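Local coordinates for protein aspartate-semialdehyde dehydrogenase 2 (Vibrio cholerae, PDB 2R00) that catalyses the NADPH-dependent reductive dephosphorylation of L-aspartyl-4-phosphate to L-aspartate-semialdehyde, a step in lysine and methionine biosynthesis, at residues A[6-11]-A[68-73]; A[26-31]-A[323-328]; A[61-66]-A[88-93]; A[102-107]-A[121-126]; A[107-112]-A[221-226]. All coordinates share one frame; numbering follows the deposited sequence.

Contact 1 (A[6-11]-A[68-73]); sequences VAIFGA and IALFSA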
# COMPACT_ATOMS: atom_id res chain seq x y z
N VAL A 6 -11.71 -31.33 23.32
CA VAL A 6 -10.90 -30.24 22.77
C VAL A 6 -10.39 -29.31 23.86
O VAL A 6 -11.14 -28.91 24.76
CB VAL A 6 -11.70 -29.43 21.72
CG1 VAL A 6 -10.85 -28.32 21.10
CG2 VAL A 6 -12.25 -30.36 20.62
N ALA A 7 -9.11 -28.97 23.78
CA ALA A 7 -8.49 -27.98 24.65
C ALA A 7 -8.16 -26.72 23.88
O ALA A 7 -7.77 -26.78 22.70
CB ALA A 7 -7.21 -28.54 25.29
N ILE A 8 -8.30 -25.58 24.55
CA ILE A 8 -7.76 -24.32 24.05
C ILE A 8 -6.72 -23.86 25.06
O ILE A 8 -7.04 -23.68 26.24
CB ILE A 8 -8.85 -23.23 23.88
CG1 ILE A 8 -9.87 -23.65 22.82
CG2 ILE A 8 -8.21 -21.88 23.49
CD1 ILE A 8 -11.14 -22.79 22.81
N PHE A 9 -5.48 -23.70 24.60
CA PHE A 9 -4.40 -23.20 25.45
C PHE A 9 -4.13 -21.74 25.12
O PHE A 9 -3.87 -21.39 23.98
CB PHE A 9 -3.14 -24.07 25.30
CG PHE A 9 -1.97 -23.62 26.15
CD1 PHE A 9 -2.16 -23.05 27.41
CD2 PHE A 9 -0.66 -23.79 25.69
CE1 PHE A 9 -1.07 -22.64 28.20
CE2 PHE A 9 0.44 -23.40 26.47
CZ PHE A 9 0.24 -22.82 27.72
N GLY A 10 -4.18 -20.90 26.15
CA GLY A 10 -4.18 -19.45 25.97
C GLY A 10 -5.62 -18.96 25.92
O GLY A 10 -5.94 -18.01 25.20
N ALA A 11 -6.48 -19.61 26.70
CA ALA A 11 -7.93 -19.39 26.66
C ALA A 11 -8.38 -18.00 27.10
O ALA A 11 -9.49 -17.57 26.75
CB ALA A 11 -8.63 -20.45 27.47
N ILE A 68 -7.75 -33.12 20.53
CA ILE A 68 -7.22 -32.00 19.75
C ILE A 68 -7.05 -30.78 20.66
O ILE A 68 -7.88 -30.52 21.53
CB ILE A 68 -8.15 -31.63 18.56
CG1 ILE A 68 -8.23 -32.79 17.56
CG2 ILE A 68 -7.69 -30.34 17.84
CD1 ILE A 68 -9.44 -32.72 16.64
N ALA A 69 -5.96 -30.05 20.46
CA ALA A 69 -5.77 -28.81 21.20
C ALA A 69 -5.49 -27.68 20.23
O ALA A 69 -4.78 -27.87 19.25
CB ALA A 69 -4.62 -28.95 22.20
N LEU A 70 -6.09 -26.52 20.49
CA LEU A 70 -5.79 -25.30 19.76
C LEU A 70 -4.94 -24.42 20.67
O LEU A 70 -5.37 -24.06 21.77
CB LEU A 70 -7.09 -24.55 19.37
CG LEU A 70 -8.29 -25.31 18.78
CD1 LEU A 70 -9.49 -24.39 18.56
CD2 LEU A 70 -7.93 -26.02 17.47
N PHE A 71 -3.73 -24.09 20.23
CA PHE A 71 -2.79 -23.30 21.03
C PHE A 71 -2.75 -21.87 20.51
O PHE A 71 -2.54 -21.64 19.31
CB PHE A 71 -1.37 -23.88 20.93
CG PHE A 71 -1.08 -25.03 21.87
CD1 PHE A 71 -2.07 -25.93 22.28
CD2 PHE A 71 0.23 -25.25 22.30
CE1 PHE A 71 -1.76 -27.00 23.14
CE2 PHE A 71 0.55 -26.31 23.16
CZ PHE A 71 -0.44 -27.19 23.58
N SER A 72 -2.91 -20.90 21.40
CA SER A 72 -2.66 -19.50 21.03
C SER A 72 -2.21 -18.68 22.21
O SER A 72 -2.83 -17.67 22.55
CB SER A 72 -3.91 -18.88 20.37
OG SER A 72 -3.57 -17.63 19.76
N ALA A 73 -1.11 -19.10 22.84
CA ALA A 73 -0.55 -18.40 24.00
C ALA A 73 0.89 -17.93 23.77
O ALA A 73 1.63 -17.71 24.72
CB ALA A 73 -0.64 -19.27 25.25
O HOH W 1 -5.11 -16.36 23.11
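In the parallel core of the Rossmann-type nucleotide-binding domain, the first strand, at Val-6 to Phe-9, runs beside strand 68-71, their directions 17° apart. Four backbone bonds tie them: Ala-7 N to Ile-68 O, Leu-70 N to Ala-7 O (2.8 Å), Phe-9 N to Leu-70 O, and Ser-72 N to Phe-9 O. On the face carrying Ile-8 and Leu-70, helix 14-25 packs down; on the face carrying Phe-9 and Phe-71, helix 75-87 does. The two phenyl groups form a T-shaped pair, planes at 79° and centroids 5.1 Å apart. With Phe-9 CG anti to the backbone N (chi1 180°), the ring swings so that its CD2 edge stands over the centre of the Phe-71 face, while Phe-9 CB adds a CH-pi contact to the same ring. The Ala-73 methyl lies over one face of Phe-9. At the strand ends the chain enters the predicted NADP(+) site: Gly-10 precedes the binding loop at Thr-12 to Val-15, and its positive phi (93°) suits glycine. Ser-72 OG is held by Asn-95. One water bridges the two strand ends, donating to Gly-10 O at 2.8 Å and to Ser-72 O at 2.7 Å.

Contact 2 (A[26-31]-A[323-328]); sequences REFPVD and NAVQIA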
# COMPACT_ATOMS: atom_id res chain seq x y z
N ARG A 26 -19.49 -22.34 14.61
CA ARG A 26 -19.33 -23.38 13.58
C ARG A 26 -19.92 -24.74 13.99
O ARG A 26 -19.88 -25.70 13.21
CB ARG A 26 -17.85 -23.54 13.21
CG ARG A 26 -17.25 -22.36 12.47
CD ARG A 26 -15.99 -22.74 11.69
NE ARG A 26 -15.97 -22.00 10.43
CZ ARG A 26 -15.99 -22.54 9.22
NH1 ARG A 26 -15.98 -23.86 9.04
NH2 ARG A 26 -15.98 -21.74 8.17
N GLU A 27 -20.46 -24.82 15.20
CA GLU A 27 -21.07 -26.04 15.72
C GLU A 27 -20.13 -27.26 15.61
O GLU A 27 -20.52 -28.35 15.18
CB GLU A 27 -22.43 -26.30 15.02
CG GLU A 27 -23.46 -25.17 15.20
CD GLU A 27 -24.71 -25.36 14.33
OE1 GLU A 27 -25.23 -26.49 14.26
OE2 GLU A 27 -25.16 -24.36 13.71
N PHE A 28 -18.87 -27.05 16.01
CA PHE A 28 -17.89 -28.13 16.07
C PHE A 28 -18.37 -29.21 17.05
O PHE A 28 -18.88 -28.88 18.12
CB PHE A 28 -16.52 -27.59 16.51
CG PHE A 28 -15.40 -28.57 16.29
CD1 PHE A 28 -14.70 -28.58 15.10
CD2 PHE A 28 -15.05 -29.49 17.28
CE1 PHE A 28 -13.67 -29.50 14.89
CE2 PHE A 28 -14.03 -30.41 17.08
CZ PHE A 28 -13.34 -30.41 15.89
N PRO A 29 -18.22 -30.50 16.67
CA PRO A 29 -18.69 -31.58 17.55
C PRO A 29 -17.80 -31.76 18.79
O PRO A 29 -16.98 -32.67 18.85
CB PRO A 29 -18.65 -32.81 16.65
CG PRO A 29 -17.59 -32.52 15.64
CD PRO A 29 -17.65 -31.03 15.42
N VAL A 30 -17.98 -30.86 19.76
CA VAL A 30 -17.26 -30.92 21.01
C VAL A 30 -18.05 -31.76 22.00
O VAL A 30 -19.26 -31.55 22.20
CB VAL A 30 -17.03 -29.50 21.60
CG1 VAL A 30 -16.38 -29.57 22.99
CG2 VAL A 30 -16.19 -28.66 20.66
N ASP A 31 -17.36 -32.73 22.60
CA ASP A 31 -17.86 -33.45 23.75
C ASP A 31 -17.52 -32.59 24.96
O ASP A 31 -18.38 -31.87 25.47
CB ASP A 31 -17.20 -34.83 23.80
CG ASP A 31 -17.58 -35.64 25.04
OD1 ASP A 31 -17.06 -36.76 25.18
OD2 ASP A 31 -18.40 -35.16 25.88
N ASN A 323 -9.43 -20.18 10.73
CA ASN A 323 -8.55 -21.06 9.97
C ASN A 323 -8.21 -22.32 10.78
O ASN A 323 -8.27 -23.45 10.26
CB ASN A 323 -7.27 -20.34 9.53
CG ASN A 323 -6.55 -21.06 8.41
OD1 ASN A 323 -6.96 -20.97 7.25
ND2 ASN A 323 -5.48 -21.78 8.75
N ALA A 324 -7.86 -22.09 12.05
CA ALA A 324 -7.54 -23.14 13.03
C ALA A 324 -8.69 -24.13 13.22
O ALA A 324 -8.46 -25.34 13.26
CB ALA A 324 -7.18 -22.49 14.36
N VAL A 325 -9.91 -23.61 13.36
CA VAL A 325 -11.08 -24.48 13.51
C VAL A 325 -11.36 -25.28 12.22
O VAL A 325 -11.66 -26.48 12.28
CB VAL A 325 -12.32 -23.69 14.01
CG1 VAL A 325 -13.53 -24.61 14.19
CG2 VAL A 325 -11.99 -23.00 15.33
N GLN A 326 -11.22 -24.64 11.05
CA GLN A 326 -11.37 -25.33 9.76
C GLN A 326 -10.38 -26.49 9.60
O GLN A 326 -10.72 -27.53 9.02
CB GLN A 326 -11.16 -24.37 8.60
CG GLN A 326 -12.30 -23.41 8.34
CD GLN A 326 -11.96 -22.42 7.25
OE1 GLN A 326 -11.16 -21.51 7.45
NE2 GLN A 326 -12.57 -22.60 6.08
N ILE A 327 -9.16 -26.29 10.09
CA ILE A 327 -8.17 -27.37 10.14
C ILE A 327 -8.72 -28.52 10.98
O ILE A 327 -8.69 -29.67 10.53
CB ILE A 327 -6.81 -26.88 10.73
CG1 ILE A 327 -6.15 -25.86 9.79
CG2 ILE A 327 -5.88 -28.08 10.97
CD1 ILE A 327 -4.99 -25.06 10.41
N ALA A 328 -9.22 -28.21 12.18
CA ALA A 328 -9.76 -29.22 13.11
C ALA A 328 -10.96 -29.97 12.52
O ALA A 328 -11.14 -31.17 12.78
CB ALA A 328 -10.17 -28.57 14.42
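Phe-28 pushes the CE1 corner of its ring against the helix at Ala-328, where CE1 lies 3.7 Å from Ala-328 CB. The backbone carbon of Ala-328 is met at the ring edge, in plane and 3.6 Å from Phe-28 CE1, so the helix touches the rim of the phenyl group. One face of that ring is covered within its own segment by Pro-29 CD. Chi1 of -167° turns Phe-28 CG away from its backbone N and sends the ring toward the helix, where CD1 also comes to 4.2 Å from Val-325 CG1. The same methyl is approached by Arg-26 CD at 4.0 Å, the two side chains running antiparallel where they pass. Segment 26-31 is the link between helix 14-25 and strand 30-37 of the Rossmann-type domain: Glu-27 closes the helix in a Schellman motif, and Pro-29 is the centre of an inverse gamma turn. The opposing helix, 316-335, is the last of the chain and packs back on this domain. Farther out, Arg-26 bends at chi3 (143°), which lays its guanidinium over Gln-326: CG of Gln-326 sits 3.7 Å above the guanidinium plane, nearer its rim than its centre, with the guanidinium and amide planes 41° apart. Each polar end has its own partner, Arg-26 NH1 a salt bridge to Glu-329 and Gln-326 NE2 a hydrogen bond to Glu-111 OE2.

Contact 3 (A[61-66]-A[88-93]); sequences FDWSQV and AGVVVI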
# COMPACT_ATOMS: atom_id res chain seq x y z
N PHE A 61 -2.56 -29.94 34.05
CA PHE A 61 -3.47 -30.58 33.10
C PHE A 61 -3.02 -31.96 32.63
O PHE A 61 -1.85 -32.16 32.30
CB PHE A 61 -3.72 -29.65 31.90
CG PHE A 61 -4.85 -30.10 31.01
CD1 PHE A 61 -6.16 -30.14 31.48
CD2 PHE A 61 -4.60 -30.48 29.69
CE1 PHE A 61 -7.21 -30.56 30.65
CE2 PHE A 61 -5.63 -30.89 28.85
CZ PHE A 61 -6.94 -30.93 29.34
N ASP A 62 -3.97 -32.90 32.61
CA ASP A 62 -3.78 -34.23 32.04
C ASP A 62 -4.22 -34.19 30.58
O ASP A 62 -5.41 -34.06 30.29
CB ASP A 62 -4.59 -35.28 32.85
CG ASP A 62 -4.60 -36.65 32.20
OD1 ASP A 62 -3.74 -36.94 31.35
OD2 ASP A 62 -5.50 -37.46 32.54
N TRP A 63 -3.26 -34.31 29.66
CA TRP A 63 -3.52 -34.15 28.23
C TRP A 63 -4.22 -35.36 27.61
O TRP A 63 -4.76 -35.27 26.51
CB TRP A 63 -2.22 -33.84 27.47
CG TRP A 63 -1.60 -32.49 27.82
CD1 TRP A 63 -0.62 -32.26 28.73
CD2 TRP A 63 -1.92 -31.22 27.23
NE1 TRP A 63 -0.31 -30.91 28.76
CE2 TRP A 63 -1.10 -30.26 27.85
CE3 TRP A 63 -2.83 -30.80 26.24
CZ2 TRP A 63 -1.15 -28.89 27.51
CZ3 TRP A 63 -2.88 -29.44 25.91
CH2 TRP A 63 -2.04 -28.51 26.54
N SER A 64 -4.21 -36.49 28.33
CA SER A 64 -4.91 -37.72 27.91
C SER A 64 -6.41 -37.52 27.76
O SER A 64 -7.09 -38.32 27.11
CB SER A 64 -4.64 -38.85 28.90
OG SER A 64 -3.31 -39.32 28.76
N GLN A 65 -6.91 -36.45 28.37
CA GLN A 65 -8.33 -36.10 28.29
C GLN A 65 -8.80 -35.63 26.91
O GLN A 65 -9.99 -35.67 26.62
CB GLN A 65 -8.65 -35.01 29.32
CG GLN A 65 -8.49 -35.46 30.76
CD GLN A 65 -8.70 -34.34 31.74
OE1 GLN A 65 -7.84 -33.47 31.91
NE2 GLN A 65 -9.85 -34.34 32.40
N VAL A 66 -7.88 -35.18 26.05
CA VAL A 66 -8.29 -34.50 24.81
C VAL A 66 -7.77 -35.16 23.53
O VAL A 66 -6.72 -35.81 23.53
CB VAL A 66 -7.95 -32.98 24.81
CG1 VAL A 66 -8.80 -32.24 25.82
CG2 VAL A 66 -6.49 -32.73 25.09
N ALA A 88 1.46 -37.01 24.55
CA ALA A 88 0.29 -37.62 25.17
C ALA A 88 -0.74 -38.11 24.15
O ALA A 88 -1.76 -38.70 24.53
CB ALA A 88 -0.34 -36.65 26.16
N GLY A 89 -0.48 -37.87 22.86
CA GLY A 89 -1.34 -38.34 21.78
C GLY A 89 -2.38 -37.32 21.32
O GLY A 89 -3.27 -37.65 20.55
N VAL A 90 -2.26 -36.08 21.80
CA VAL A 90 -3.10 -34.95 21.35
C VAL A 90 -2.57 -34.41 20.00
O VAL A 90 -1.36 -34.33 19.79
CB VAL A 90 -3.09 -33.79 22.39
CG1 VAL A 90 -4.11 -32.72 22.03
CG2 VAL A 90 -3.36 -34.32 23.78
N VAL A 91 -3.48 -34.03 19.09
CA VAL A 91 -3.09 -33.33 17.88
C VAL A 91 -3.22 -31.82 18.12
O VAL A 91 -4.32 -31.32 18.40
CB VAL A 91 -3.86 -33.79 16.61
CG1 VAL A 91 -3.30 -33.10 15.35
CG2 VAL A 91 -3.78 -35.29 16.46
N VAL A 92 -2.09 -31.12 18.04
CA VAL A 92 -2.02 -29.70 18.37
C VAL A 92 -2.13 -28.88 17.09
O VAL A 92 -1.40 -29.11 16.13
CB VAL A 92 -0.71 -29.35 19.11
CG1 VAL A 92 -0.64 -27.85 19.45
CG2 VAL A 92 -0.55 -30.20 20.38
N ILE A 93 -3.07 -27.95 17.07
CA ILE A 93 -3.16 -26.96 16.00
C ILE A 93 -2.61 -25.66 16.59
O ILE A 93 -3.17 -25.12 17.53
CB ILE A 93 -4.60 -26.83 15.44
CG1 ILE A 93 -5.02 -28.14 14.75
CG2 ILE A 93 -4.69 -25.64 14.48
CD1 ILE A 93 -6.52 -28.46 14.79
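The Trp-63 indole carries the Phe-61 ring over one face, Phe-61 CD2 standing 3.7 Å above the centre of its plane; seen from Phe-61, Trp-63 CD2 lies at the ring edge, in plane. Val-90 CG2 comes to the indole obliquely, and the contact with segment 88-93 is made mainly at the stem of the tryptophan. There Trp-63 CB touches Ala-88 CB at 3.6 Å and Val-90 CG2 at 3.9 Å. Chi1 of -66° puts CG anti to the carbonyl carbon and turns the indole off beside the backbone N; CB itself points toward segment 88-93. Val-90 CG2 is the hub: it also approaches Trp-63 O at 3.2 Å and meets Val-66 CG2 at 3.7 Å, the two valines crossing at a slant. All these touches are van der Waals. The 63-65 turn is 3-10, with Val-66 N bonded to Trp-63 O, and an Asx turn opens it: Ser-64 N donates to Asp-62 OD1 from above the carboxylate plane. Facing it, Gly-89, at positive phi (94°), ends helix 75-87 in a Schellman motif. The contact thus joins the loop leading into strand 68-71 to the turn between helix 75-87 and strand 91-94, within the Rossmann-type domain. Trp-63 extends from there onto Trp-81, Ile-84 and Ala-85 of that helix and Leu-36 of strand 30-37, while Val-90 packs on Ala-69 of strand 68-71.

Contact 4 (A[102-107]-A[121-126]); sequences DYDIPL and RNRNII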
# COMPACT_ATOMS: atom_id res chain seq x y z
N ASP A 102 9.09 -25.68 10.40
CA ASP A 102 9.59 -27.04 10.60
C ASP A 102 9.26 -27.92 9.39
O ASP A 102 8.10 -28.05 9.01
CB ASP A 102 9.03 -27.66 11.89
CG ASP A 102 9.65 -27.05 13.15
OD1 ASP A 102 9.24 -25.93 13.50
OD2 ASP A 102 10.54 -27.67 13.77
N TYR A 103 10.30 -28.50 8.80
CA TYR A 103 10.19 -29.29 7.58
C TYR A 103 9.12 -30.38 7.67
O TYR A 103 8.38 -30.61 6.72
CB TYR A 103 11.54 -29.92 7.25
CG TYR A 103 11.56 -30.79 6.01
CD1 TYR A 103 11.43 -30.25 4.75
CD2 TYR A 103 11.73 -32.18 6.13
CE1 TYR A 103 11.46 -31.05 3.61
CE2 TYR A 103 11.76 -32.99 4.99
CZ TYR A 103 11.63 -32.41 3.74
OH TYR A 103 11.66 -33.20 2.62
N ASP A 104 9.05 -31.02 8.83
CA ASP A 104 8.17 -32.15 9.07
C ASP A 104 6.75 -31.81 9.54
O ASP A 104 5.93 -32.71 9.76
CB ASP A 104 8.84 -33.11 10.06
CG ASP A 104 9.39 -32.39 11.33
OD1 ASP A 104 9.69 -31.16 11.32
OD2 ASP A 104 9.57 -33.10 12.34
N ILE A 105 6.45 -30.52 9.67
CA ILE A 105 5.16 -30.08 10.22
C ILE A 105 4.39 -29.33 9.14
O ILE A 105 4.91 -28.37 8.56
CB ILE A 105 5.35 -29.22 11.50
CG1 ILE A 105 5.95 -30.09 12.62
CG2 ILE A 105 4.01 -28.55 11.93
CD1 ILE A 105 6.29 -29.37 13.94
N PRO A 106 3.15 -29.78 8.84
CA PRO A 106 2.34 -29.11 7.82
C PRO A 106 1.89 -27.71 8.26
O PRO A 106 1.57 -27.50 9.43
CB PRO A 106 1.11 -30.02 7.69
CG PRO A 106 0.99 -30.69 9.03
CD PRO A 106 2.43 -30.93 9.43
N LEU A 107 1.88 -26.78 7.31
CA LEU A 107 1.39 -25.42 7.53
C LEU A 107 0.16 -25.21 6.65
O LEU A 107 0.29 -25.17 5.43
CB LEU A 107 2.48 -24.41 7.14
CG LEU A 107 2.15 -22.90 7.16
CD1 LEU A 107 1.91 -22.46 8.62
CD2 LEU A 107 3.29 -22.08 6.52
N ARG A 121 0.55 -36.60 11.44
CA ARG A 121 1.06 -37.77 12.15
C ARG A 121 2.59 -37.81 12.33
O ARG A 121 3.11 -38.60 13.11
CB ARG A 121 0.51 -39.08 11.56
CG ARG A 121 0.92 -39.41 10.13
CD ARG A 121 0.54 -40.87 9.84
NE ARG A 121 0.56 -41.24 8.42
CZ ARG A 121 0.56 -42.50 7.98
NH1 ARG A 121 0.58 -42.76 6.67
NH2 ARG A 121 0.56 -43.51 8.85
N ASN A 122 3.29 -36.93 11.61
CA ASN A 122 4.74 -36.77 11.79
C ASN A 122 5.12 -36.41 13.22
O ASN A 122 6.05 -37.00 13.78
CB ASN A 122 5.29 -35.72 10.81
CG ASN A 122 5.24 -36.17 9.36
OD1 ASN A 122 4.99 -37.35 9.06
ND2 ASN A 122 5.47 -35.23 8.44
N ARG A 123 4.40 -35.45 13.80
CA ARG A 123 4.74 -34.85 15.10
C ARG A 123 3.51 -34.59 15.98
O ARG A 123 3.65 -34.08 17.10
CB ARG A 123 5.48 -33.51 14.87
CG ARG A 123 6.93 -33.66 14.39
CD ARG A 123 7.94 -33.40 15.54
NE ARG A 123 8.73 -32.16 15.33
CZ ARG A 123 8.96 -31.22 16.25
NH1 ARG A 123 8.45 -31.35 17.46
NH2 ARG A 123 9.70 -30.15 15.96
N ASN A 124 2.32 -34.91 15.47
CA ASN A 124 1.06 -34.57 16.14
C ASN A 124 0.89 -33.05 16.28
O ASN A 124 0.29 -32.56 17.24
CB ASN A 124 0.90 -35.28 17.49
CG ASN A 124 0.51 -36.75 17.34
OD1 ASN A 124 0.19 -37.23 16.25
ND2 ASN A 124 0.56 -37.49 18.45
N ILE A 125 1.43 -32.32 15.31
CA ILE A 125 1.28 -30.88 15.26
C ILE A 125 0.98 -30.44 13.83
O ILE A 125 1.58 -30.96 12.87
CB ILE A 125 2.55 -30.13 15.78
CG1 ILE A 125 2.94 -30.59 17.19
CG2 ILE A 125 2.31 -28.61 15.81
CD1 ILE A 125 4.38 -30.26 17.55
N ILE A 126 0.03 -29.50 13.71
CA ILE A 126 -0.25 -28.78 12.47
C ILE A 126 -0.10 -27.28 12.80
O ILE A 126 -0.59 -26.83 13.83
CB ILE A 126 -1.72 -29.02 11.98
CG1 ILE A 126 -2.01 -30.52 11.82
CG2 ILE A 126 -1.97 -28.29 10.66
CD1 ILE A 126 -3.51 -30.86 11.78
O HOH W 2 11.38 -30.14 13.08
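Asp-102, Asp-104 and Arg-123 form a salt-bridge network that fastens a type I beta turn, Asp-102 to Ile-105, to the residues leading into strand 125-127, an outermost strand of the nucleotide-binding domain's sheet. Arg-123 NE donates to Asp-104 OD2 at 3.2 Å; the acceptor lies in the guanidinium plane, yet the donor meets the carboxylate from above its plane. Arg-123 NH2 pairs more loosely with Asp-102 OD2 at 3.4 Å, those planes being 79° apart. A water closes the network, donating to Asp-102 OD2 (2.7 Å) and Asp-104 OD1 and accepting a weak bond from NH2. In Asp-104, chi1 of 49° sets CG between its backbone N and carbonyl carbon, which brings the carboxylate to Arg-123. Its backbone O accepts from Asn-122 ND2 at 2.9 Å, lying within 1° of the amide plane, and ND2 also bonds Glu-119. The turn's own bond runs from Ile-105 N to Asp-102 O. Bends at chi2 and chi3 let the Arg-123 side chain curl over Ile-105, whose CD1 covers one guanidinium face. Farther along the segment, Pro-106 CD lies against Ile-125 O, and Pro-106 CG meets Ile-126 CG1 at 4.1 Å.

Contact 5 (A[107-112]-A[221-226]); sequences LVVPEV and QKIFND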
# COMPACT_ATOMS: atom_id res chain seq x y z
N LEU A 107 1.88 -26.78 7.31
CA LEU A 107 1.39 -25.42 7.53
C LEU A 107 0.16 -25.21 6.65
O LEU A 107 0.29 -25.17 5.43
CB LEU A 107 2.48 -24.41 7.14
CG LEU A 107 2.15 -22.90 7.16
CD1 LEU A 107 1.91 -22.46 8.62
CD2 LEU A 107 3.29 -22.08 6.52
N VAL A 108 -1.01 -25.06 7.26
CA VAL A 108 -2.25 -25.33 6.53
C VAL A 108 -3.23 -24.15 6.42
O VAL A 108 -3.58 -23.54 7.42
CB VAL A 108 -2.98 -26.58 7.10
CG1 VAL A 108 -4.31 -26.81 6.40
CG2 VAL A 108 -2.08 -27.83 6.98
N VAL A 109 -3.64 -23.86 5.19
CA VAL A 109 -4.82 -23.05 4.88
C VAL A 109 -5.81 -24.01 4.18
O VAL A 109 -5.55 -24.45 3.05
CB VAL A 109 -4.49 -21.88 3.91
CG1 VAL A 109 -5.77 -21.16 3.46
CG2 VAL A 109 -3.50 -20.90 4.55
N PRO A 110 -6.91 -24.38 4.87
CA PRO A 110 -7.83 -25.42 4.37
C PRO A 110 -8.42 -25.22 2.97
O PRO A 110 -8.76 -26.21 2.34
CB PRO A 110 -8.94 -25.46 5.44
CG PRO A 110 -8.27 -24.99 6.67
CD PRO A 110 -7.32 -23.92 6.21
N GLU A 111 -8.53 -23.99 2.49
CA GLU A 111 -9.03 -23.75 1.14
C GLU A 111 -7.95 -24.01 0.10
O GLU A 111 -8.23 -24.15 -1.10
CB GLU A 111 -9.54 -22.31 0.99
CG GLU A 111 -10.74 -21.98 1.86
CD GLU A 111 -10.36 -21.40 3.20
OE1 GLU A 111 -9.21 -21.62 3.67
OE2 GLU A 111 -11.22 -20.71 3.79
N VAL A 112 -6.70 -24.09 0.55
CA VAL A 112 -5.58 -24.16 -0.37
C VAL A 112 -4.88 -25.51 -0.34
O VAL A 112 -4.77 -26.18 -1.37
CB VAL A 112 -4.58 -23.00 -0.11
CG1 VAL A 112 -3.38 -23.11 -1.04
CG2 VAL A 112 -5.27 -21.66 -0.28
N GLN A 221 5.59 -20.05 0.05
CA GLN A 221 6.20 -21.14 -0.72
C GLN A 221 5.86 -22.53 -0.18
O GLN A 221 5.66 -23.47 -0.95
CB GLN A 221 7.72 -20.96 -0.78
CG GLN A 221 8.17 -19.78 -1.64
CD GLN A 221 9.67 -19.57 -1.61
OE1 GLN A 221 10.37 -20.02 -0.69
NE2 GLN A 221 10.18 -18.87 -2.62
N LYS A 222 5.82 -22.65 1.15
CA LYS A 222 5.42 -23.89 1.83
C LYS A 222 3.96 -24.26 1.53
O LYS A 222 3.67 -25.39 1.14
CB LYS A 222 5.63 -23.79 3.34
CG LYS A 222 5.35 -25.07 4.12
CD LYS A 222 5.93 -25.01 5.53
CE LYS A 222 5.85 -26.37 6.25
NZ LYS A 222 6.62 -26.34 7.56
N ILE A 223 3.05 -23.31 1.71
CA ILE A 223 1.62 -23.58 1.52
C ILE A 223 1.32 -23.96 0.07
O ILE A 223 0.61 -24.94 -0.18
CB ILE A 223 0.74 -22.43 2.04
CG1 ILE A 223 0.88 -22.33 3.57
CG2 ILE A 223 -0.74 -22.65 1.68
CD1 ILE A 223 0.51 -20.96 4.17
N PHE A 224 1.88 -23.21 -0.88
CA PHE A 224 1.75 -23.56 -2.31
C PHE A 224 2.54 -24.82 -2.66
O PHE A 224 2.34 -25.41 -3.72
CB PHE A 224 2.26 -22.41 -3.20
CG PHE A 224 1.23 -21.31 -3.47
CD1 PHE A 224 -0.08 -21.62 -3.81
CD2 PHE A 224 1.60 -19.97 -3.43
CE1 PHE A 224 -1.02 -20.61 -4.09
CE2 PHE A 224 0.67 -18.95 -3.71
CZ PHE A 224 -0.64 -19.28 -4.03
N ASN A 225 3.44 -25.21 -1.76
CA ASN A 225 4.39 -26.30 -1.99
C ASN A 225 5.15 -26.11 -3.31
O ASN A 225 5.28 -27.03 -4.12
CB ASN A 225 3.69 -27.67 -1.94
CG ASN A 225 4.67 -28.82 -1.83
OD1 ASN A 225 5.75 -28.69 -1.24
ND2 ASN A 225 4.31 -29.96 -2.42
N ASP A 226 5.66 -24.90 -3.51
CA ASP A 226 6.23 -24.52 -4.78
C ASP A 226 7.41 -23.57 -4.57
O ASP A 226 7.23 -22.35 -4.51
CB ASP A 226 5.14 -23.91 -5.67
CG ASP A 226 5.62 -23.57 -7.07
OD1 ASP A 226 4.75 -23.22 -7.91
OD2 ASP A 226 6.84 -23.62 -7.34
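Residues 107-112 run extended as far as Val-109 and then turn back, Val-112 N bonding Val-109 O, so Leu-107, Val-109 and Val-112 face the end of helix 211-223, whose Schellman motif has Asn-225 (positive phi) at C-prime. The contact joins a loop of the nucleotide-binding domain to a helix of the C-terminal dimerization domain, close to the predicted phosphate-binding Arg-100, on which Leu-107 packs. Ile-223 packs against all three apolar residues. Its CD1 touches Leu-107 CD2 at 3.8 Å and Val-109 CG2 at 4.0 Å, while its CG2 turns to Val-112 CG1 at 3.8 Å. Chi1 of -66°, with CG1 anti to the carbonyl carbon and CG2 anti to the backbone N, aims the CG1 arm at Leu-107 and Val-109 and CG2 at Val-112; both valines cross Ile-223 at about a right angle. Beyond the loop, Ile-223 also packs on Thr-133 and Leu-137 of helix 131-147. Lys-222 lies stretched alongside Leu-107, its aliphatic CD 3.9 Å from Leu-107 CB, and this straight chain carries NZ to three backbone carbonyls, those of Arg-100, Asp-102 and Ile-105. Back at the centre, Ile-223 CG1 rests 3.4 Å from Leu-107 O, a carbonyl that also accepts from Asn-113 ND2.

Contacts 1, 3 and 4 follow one seven-stranded sheet outward: strand 4-9 pairs with 68-71, 68-71 with 91-94, and 91-94 with 125-127. Contacts 1 and 3 (centres about 10 Å apart) are bridged by backbone bonds, as are 3 and 4 (about 16 Å). Contact 2, its centre about 12 Å from that of contact 1, brings C-terminal helix 316-335 back onto this sheet, against Ile-93 and Ile-126. Contact 5 shares Leu-107 with contact 4, their centres about 13 Å apart. Along the chain, segments of 1 and 3 alternate, 4 follows 3, segments of 4 and 5 alternate, and contact 2 encloses 3, 4 and 5. The 102-112 loop of the nucleotide-binding domain thus meets the dimerization domain.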